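Local structure of predicted protease of the collagenase family (Methanopyrus kandleri, 5D88) at residues A[106-120]-A[128-140]. The protein is probably a peptidase of the U32 family, built as a TIM barrel that binds a zinc ion. Numbering follows the deposited sequence. Where two conformers were deposited one is given.
Sequences LDYLASDLEVDGVVV and VLATEYDLTVVVS
The hydroxyl of Tyr-133 is gripped by two residues one turn apart on helix 98-113: it donates a hydrogen bond to Asp-107, OH to OD1 2.7 Å, and is also bonded to NE of Arg-103. OD1 lies at the edge of the ring, in its plane, while the hydroxyl meets the carboxylate from above, 47° out of the carboxylate plane. Leu-106 comes over one ring face, its CB 3.9 Å from the ring centroid of Tyr-133 in a CH-pi contact, and Ala-110 CB touches CD2 obliquely. A leucine in place of Tyr-133 would probably leave Asp-107 and Arg-103 without the hydroxyl they share and Leu-106 without a flat face to rest on.

Deeper in, Leu-106 spreads its two methyls over the next helix, CD1 against Val-128 CG1 and CD2 to Leu-129 CD2 at 3.8 Å. Leu-129 CD1 in turn meets Val-120 CG1, tip to tip, and Val-118 CB. With CG anti to its carbonyl carbon (chi1 -58°), Leu-135 puts CD1 3.7 Å from Val-118 CG2, and the same methyl reaches Ala-110, so helix and strand are joined through one leucine.

The strands 117-120 and 136-139 run parallel, their axes 20° apart. Five backbone hydrogen bonds zip them together, from Thr-136 N to Asp-116 O at one end to Ser-140 N to Val-120 O, 2.7 Å, at the other. On the face opposite the leucines, Val-119 CG2 packs on Val-138 CB at 3.9 Å.

This is a right-handed beta-alpha-beta crossover of the TIM barrel, with helix 123-132 linking the two strands and lying beside helix 98-113; strand 79-83 flanks strand 117-120, and strand 161-163 follows 136-139.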
loop_
_atom_site.group_PDB
_atom_site.type_symbol
_atom_site.label_atom_id
_atom_site.label_comp_id
_atom_site.label_asym_id
_atom_site.label_seq_id
_atom_site.Cartn_x
_atom_site.Cartn_y
_atom_site.Cartn_z
ATOM N N LEU A 106 -4.889 -21.768 4.105
ATOM C CA LEU A 106 -5.142 -22.235 2.750
ATOM C C LEU A 106 -5.742 -23.635 2.752
ATOM O O LEU A 106 -6.586 -23.934 1.907
ATOM C CB LEU A 106 -3.861 -22.181 1.927
ATOM C CG LEU A 106 -3.263 -20.776 1.863
ATOM C CD1 LEU A 106 -1.993 -20.777 1.061
ATOM C CD2 LEU A 106 -4.246 -19.788 1.290
ATOM N N ASP A 107 -5.348 -24.497 3.699
ATOM C CA ASP A 107 -6.002 -25.797 3.819
ATOM C C ASP A 107 -7.483 -25.637 4.098
ATOM O O ASP A 107 -8.313 -26.399 3.587
ATOM C CB ASP A 107 -5.391 -26.620 4.945
ATOM C CG ASP A 107 -4.034 -27.161 4.618
ATOM O OD1 ASP A 107 -3.567 -27.073 3.457
ATOM O OD2 ASP A 107 -3.440 -27.709 5.571
ATOM N N TYR A 108 -7.828 -24.684 4.950
ATOM C CA TYR A 108 -9.229 -24.424 5.223
ATOM C C TYR A 108 -9.966 -24.069 3.935
ATOM O O TYR A 108 -11.011 -24.641 3.626
ATOM C CB TYR A 108 -9.342 -23.312 6.255
ATOM C CG TYR A 108 -10.732 -22.779 6.393
ATOM C CD1 TYR A 108 -11.730 -23.546 6.979
ATOM C CD2 TYR A 108 -11.054 -21.519 5.925
ATOM C CE1 TYR A 108 -13.014 -23.066 7.100
ATOM C CE2 TYR A 108 -12.339 -21.018 6.049
ATOM C CZ TYR A 108 -13.314 -21.800 6.632
ATOM O OH TYR A 108 -14.592 -21.325 6.749
ATOM N N LEU A 109 -9.396 -23.170 3.140
ATOM C CA LEU A 109 -10.032 -22.788 1.881
ATOM C C LEU A 109 -10.120 -23.967 0.925
ATOM O O LEU A 109 -11.169 -24.208 0.314
ATOM C CB LEU A 109 -9.251 -21.646 1.241
ATOM C CG LEU A 109 -9.161 -20.369 2.069
ATOM C CD1 LEU A 109 -8.348 -19.355 1.292
ATOM C CD2 LEU A 109 -10.543 -19.817 2.367
ATOM N N ALA A 110 -9.016 -24.711 0.780
ATOM C CA ALA A 110 -8.921 -25.745 -0.247
ATOM C C ALA A 110 -9.704 -26.997 0.119
ATOM O O ALA A 110 -10.313 -27.626 -0.754
ATOM C CB ALA A 110 -7.450 -26.113 -0.501
ATOM N N SER A 111 -9.688 -27.389 1.394
ATOM C CA SER A 111 -10.146 -28.715 1.789
ATOM C C SER A 111 -11.385 -28.713 2.666
ATOM O O SER A 111 -12.102 -29.721 2.692
ATOM C CB SER A 111 -9.025 -29.450 2.527
ATOM O OG SER A 111 -7.901 -29.553 1.678
ATOM N N ASP A 112 -11.647 -27.629 3.392
ATOM C CA ASP A 112 -12.837 -27.512 4.228
ATOM C C ASP A 112 -13.955 -26.795 3.476
ATOM O O ASP A 112 -15.010 -27.379 3.205
ATOM C CB ASP A 112 -12.465 -26.775 5.528
ATOM C CG ASP A 112 -13.511 -26.924 6.621
ATOM O OD1 ASP A 112 -14.699 -27.106 6.300
ATOM O OD2 ASP A 112 -13.138 -26.849 7.812
ATOM N N LEU A 113 -13.728 -25.527 3.115
ATOM C CA LEU A 113 -14.694 -24.807 2.284
ATOM C C LEU A 113 -14.764 -25.387 0.879
ATOM O O LEU A 113 -15.826 -25.349 0.240
ATOM C CB LEU A 113 -14.331 -23.330 2.178
ATOM C CG LEU A 113 -14.685 -22.372 3.278
ATOM C CD1 LEU A 113 -14.338 -20.958 2.786
ATOM C CD2 LEU A 113 -16.157 -22.468 3.626
ATOM N N GLU A 114 -13.636 -25.892 0.381
ATOM C CA GLU A 114 -13.519 -26.432 -0.971
ATOM C C GLU A 114 -13.868 -25.388 -2.026
ATOM O O GLU A 114 -14.639 -25.642 -2.956
ATOM C CB GLU A 114 -14.382 -27.680 -1.142
ATOM C CG GLU A 114 -13.950 -28.837 -0.270
ATOM C CD GLU A 114 -14.826 -30.046 -0.456
ATOM O OE1 GLU A 114 -14.857 -30.592 -1.574
ATOM O OE2 GLU A 114 -15.494 -30.439 0.518
ATOM N N VAL A 115 -13.268 -24.201 -1.889
ATOM C CA VAL A 115 -13.431 -23.197 -2.928
ATOM C C VAL A 115 -12.667 -23.616 -4.181
ATOM O O VAL A 115 -11.760 -24.461 -4.160
ATOM C CB VAL A 115 -12.999 -21.796 -2.459
ATOM C CG1 VAL A 115 -13.794 -21.372 -1.233
ATOM C CG2 VAL A 115 -11.485 -21.715 -2.190
ATOM N N ASP A 116 -13.085 -23.036 -5.303
ATOM C CA ASP A 116 -12.449 -23.264 -6.592
ATOM C C ASP A 116 -11.244 -22.367 -6.829
ATOM O O ASP A 116 -10.370 -22.716 -7.637
ATOM C CB ASP A 116 -13.469 -23.042 -7.705
ATOM C CG ASP A 116 -14.668 -23.970 -7.580
ATOM O OD1 ASP A 116 -14.475 -25.190 -7.752
ATOM O OD2 ASP A 116 -15.793 -23.488 -7.301
ATOM N N GLY A 117 -11.195 -21.219 -6.168
ATOM C CA GLY A 117 -10.103 -20.286 -6.337
ATOM C C GLY A 117 -10.066 -19.309 -5.185
ATOM O O GLY A 117 -10.957 -19.277 -4.325
ATOM N N VAL A 118 -9.016 -18.492 -5.190
ATOM C CA VAL A 118 -8.768 -17.522 -4.129
ATOM C C VAL A 118 -8.312 -16.224 -4.771
ATOM O O VAL A 118 -7.446 -16.231 -5.659
ATOM C CB VAL A 118 -7.720 -18.001 -3.098
ATOM C CG1 VAL A 118 -7.775 -17.109 -1.875
ATOM C CG2 VAL A 118 -7.944 -19.442 -2.694
ATOM N N VAL A 119 -8.907 -15.117 -4.329
ATOM C CA VAL A 119 -8.590 -13.778 -4.799
ATOM C C VAL A 119 -7.731 -13.121 -3.732
ATOM O O VAL A 119 -8.198 -12.867 -2.619
ATOM C CB VAL A 119 -9.861 -12.959 -5.074
ATOM C CG1 VAL A 119 -9.499 -11.591 -5.641
ATOM C CG2 VAL A 119 -10.826 -13.712 -6.023
ATOM N N VAL A 120 -6.467 -12.853 -4.065
ATOM C CA VAL A 120 -5.484 -12.373 -3.105
ATOM C C VAL A 120 -4.746 -11.182 -3.700
ATOM O O VAL A 120 -4.717 -10.985 -4.909
ATOM C CB VAL A 120 -4.478 -13.478 -2.723
ATOM C CG1 VAL A 120 -5.214 -14.665 -2.124
ATOM C CG2 VAL A 120 -3.641 -13.922 -3.925
ATOM N N VAL A 128 2.763 -19.008 -2.719
ATOM C CA VAL A 128 2.474 -20.220 -1.953
ATOM C C VAL A 128 1.275 -20.952 -2.544
ATOM O O VAL A 128 1.294 -22.184 -2.680
ATOM C CB VAL A 128 2.248 -19.882 -0.466
ATOM C CG1 VAL A 128 1.834 -21.122 0.306
ATOM C CG2 VAL A 128 3.513 -19.293 0.173
ATOM N N LEU A 129 0.208 -20.213 -2.886
ATOM C CA LEU A 129 -0.980 -20.834 -3.475
ATOM C C LEU A 129 -0.647 -21.551 -4.767
ATOM O O LEU A 129 -1.068 -22.695 -4.979
ATOM C CB LEU A 129 -2.068 -19.788 -3.744
ATOM C CG LEU A 129 -2.994 -19.534 -2.588
ATOM C CD1 LEU A 129 -3.727 -18.216 -2.838
ATOM C CD2 LEU A 129 -3.980 -20.718 -2.416
ATOM N N ALA A 130 0.104 -20.891 -5.652
ATOM C CA ALA A 130 0.410 -21.485 -6.954
ATOM C C ALA A 130 1.311 -22.708 -6.821
ATOM O O ALA A 130 1.183 -23.669 -7.585
ATOM C CB ALA A 130 1.070 -20.449 -7.854
ATOM N N THR A 131 2.248 -22.669 -5.881
ATOM C CA THR A 131 3.202 -23.756 -5.714
ATOM C C THR A 131 2.583 -24.969 -5.028
ATOM O O THR A 131 2.830 -26.106 -5.443
ATOM C CB THR A 131 4.412 -23.254 -4.939
ATOM O OG1 THR A 131 5.051 -22.241 -5.716
ATOM C CG2 THR A 131 5.407 -24.362 -4.709
ATOM N N GLU A 132 1.801 -24.764 -3.971
ATOM C CA GLU A 132 1.413 -25.860 -3.085
ATOM C C GLU A 132 -0.030 -26.332 -3.231
ATOM O O GLU A 132 -0.372 -27.391 -2.674
ATOM C CB GLU A 132 1.660 -25.452 -1.620
ATOM C CG GLU A 132 3.104 -25.003 -1.321
ATOM C CD GLU A 132 4.126 -26.106 -1.507
ATOM O OE1 GLU A 132 3.734 -27.240 -1.808
ATOM O OE2 GLU A 132 5.337 -25.840 -1.370
ATOM N N TYR A 133 -0.882 -25.586 -3.935
ATOM C CA TYR A 133 -2.299 -25.895 -4.047
ATOM C C TYR A 133 -2.676 -26.009 -5.517
ATOM O O TYR A 133 -1.862 -25.768 -6.413
ATOM C CB TYR A 133 -3.152 -24.837 -3.310
ATOM C CG TYR A 133 -2.917 -24.920 -1.824
ATOM C CD1 TYR A 133 -1.847 -24.259 -1.248
ATOM C CD2 TYR A 133 -3.712 -25.722 -1.006
ATOM C CE1 TYR A 133 -1.575 -24.366 0.105
ATOM C CE2 TYR A 133 -3.458 -25.826 0.348
ATOM C CZ TYR A 133 -2.377 -25.146 0.896
ATOM O OH TYR A 133 -2.068 -25.243 2.235
ATOM N N ASP A 134 -3.923 -26.409 -5.750
ATOM C CA ASP A 134 -4.481 -26.589 -7.089
ATOM C C ASP A 134 -5.775 -25.797 -7.214
ATOM O O ASP A 134 -6.811 -26.300 -7.636
ATOM C CB ASP A 134 -4.729 -28.062 -7.376
ATOM C CG ASP A 134 -5.117 -28.320 -8.803
ATOM O OD1 ASP A 134 -4.756 -27.518 -9.683
ATOM O OD2 ASP A 134 -5.787 -29.345 -9.047
ATOM N N LEU A 135 -5.721 -24.555 -6.784
ATOM C CA LEU A 135 -6.816 -23.596 -6.840
ATOM C C LEU A 135 -6.506 -22.549 -7.904
ATOM O O LEU A 135 -5.336 -22.302 -8.225
ATOM C CB LEU A 135 -6.991 -22.911 -5.476
ATOM C CG LEU A 135 -7.250 -23.812 -4.281
ATOM C CD1 LEU A 135 -7.173 -23.070 -2.959
ATOM C CD2 LEU A 135 -8.596 -24.437 -4.442
ATOM N N THR A 136 -7.555 -21.913 -8.433
ATOM C CA THR A 136 -7.362 -20.752 -9.296
ATOM C C THR A 136 -6.798 -19.606 -8.468
ATOM O O THR A 136 -7.388 -19.225 -7.455
ATOM C CB THR A 136 -8.684 -20.305 -9.938
ATOM O OG1 THR A 136 -9.313 -21.400 -10.586
ATOM C CG2 THR A 136 -8.437 -19.216 -10.970
ATOM N N VAL A 137 -5.676 -19.044 -8.899
ATOM C CA VAL A 137 -5.023 -17.950 -8.184
ATOM C C VAL A 137 -5.348 -16.650 -8.908
ATOM O O VAL A 137 -4.876 -16.415 -10.028
ATOM C CB VAL A 137 -3.509 -18.162 -8.082
ATOM C CG1 VAL A 137 -2.864 -17.040 -7.290
ATOM C CG2 VAL A 137 -3.199 -19.499 -7.446
ATOM N N VAL A 138 -6.170 -15.814 -8.271
ATOM C CA VAL A 138 -6.654 -14.555 -8.840
ATOM C C VAL A 138 -5.997 -13.411 -8.079
ATOM O O VAL A 138 -6.109 -13.330 -6.850
ATOM C CB VAL A 138 -8.180 -14.437 -8.741
ATOM C CG1 VAL A 138 -8.670 -13.138 -9.387
ATOM C CG2 VAL A 138 -8.862 -15.627 -9.350
ATOM N N VAL A 139 -5.327 -12.518 -8.798
ATOM C CA VAL A 139 -4.791 -11.310 -8.182
ATOM C C VAL A 139 -5.900 -10.266 -8.107
ATOM O O VAL A 139 -6.473 -9.861 -9.130
ATOM C CB VAL A 139 -3.587 -10.771 -8.952
ATOM C CG1 VAL A 139 -3.089 -9.483 -8.299
ATOM C CG2 VAL A 139 -2.473 -11.821 -8.996
ATOM N N SER A 140 -6.188 -9.823 -6.893
ATOM C CA SER A 140 -7.218 -8.832 -6.645
ATOM C C SER A 140 -6.856 -7.482 -7.239
ATOM O O SER A 140 -5.693 -7.116 -7.347
ATOM C CB SER A 140 -7.417 -8.658 -5.137
ATOM O OG SER A 140 -8.531 -7.805 -4.865
#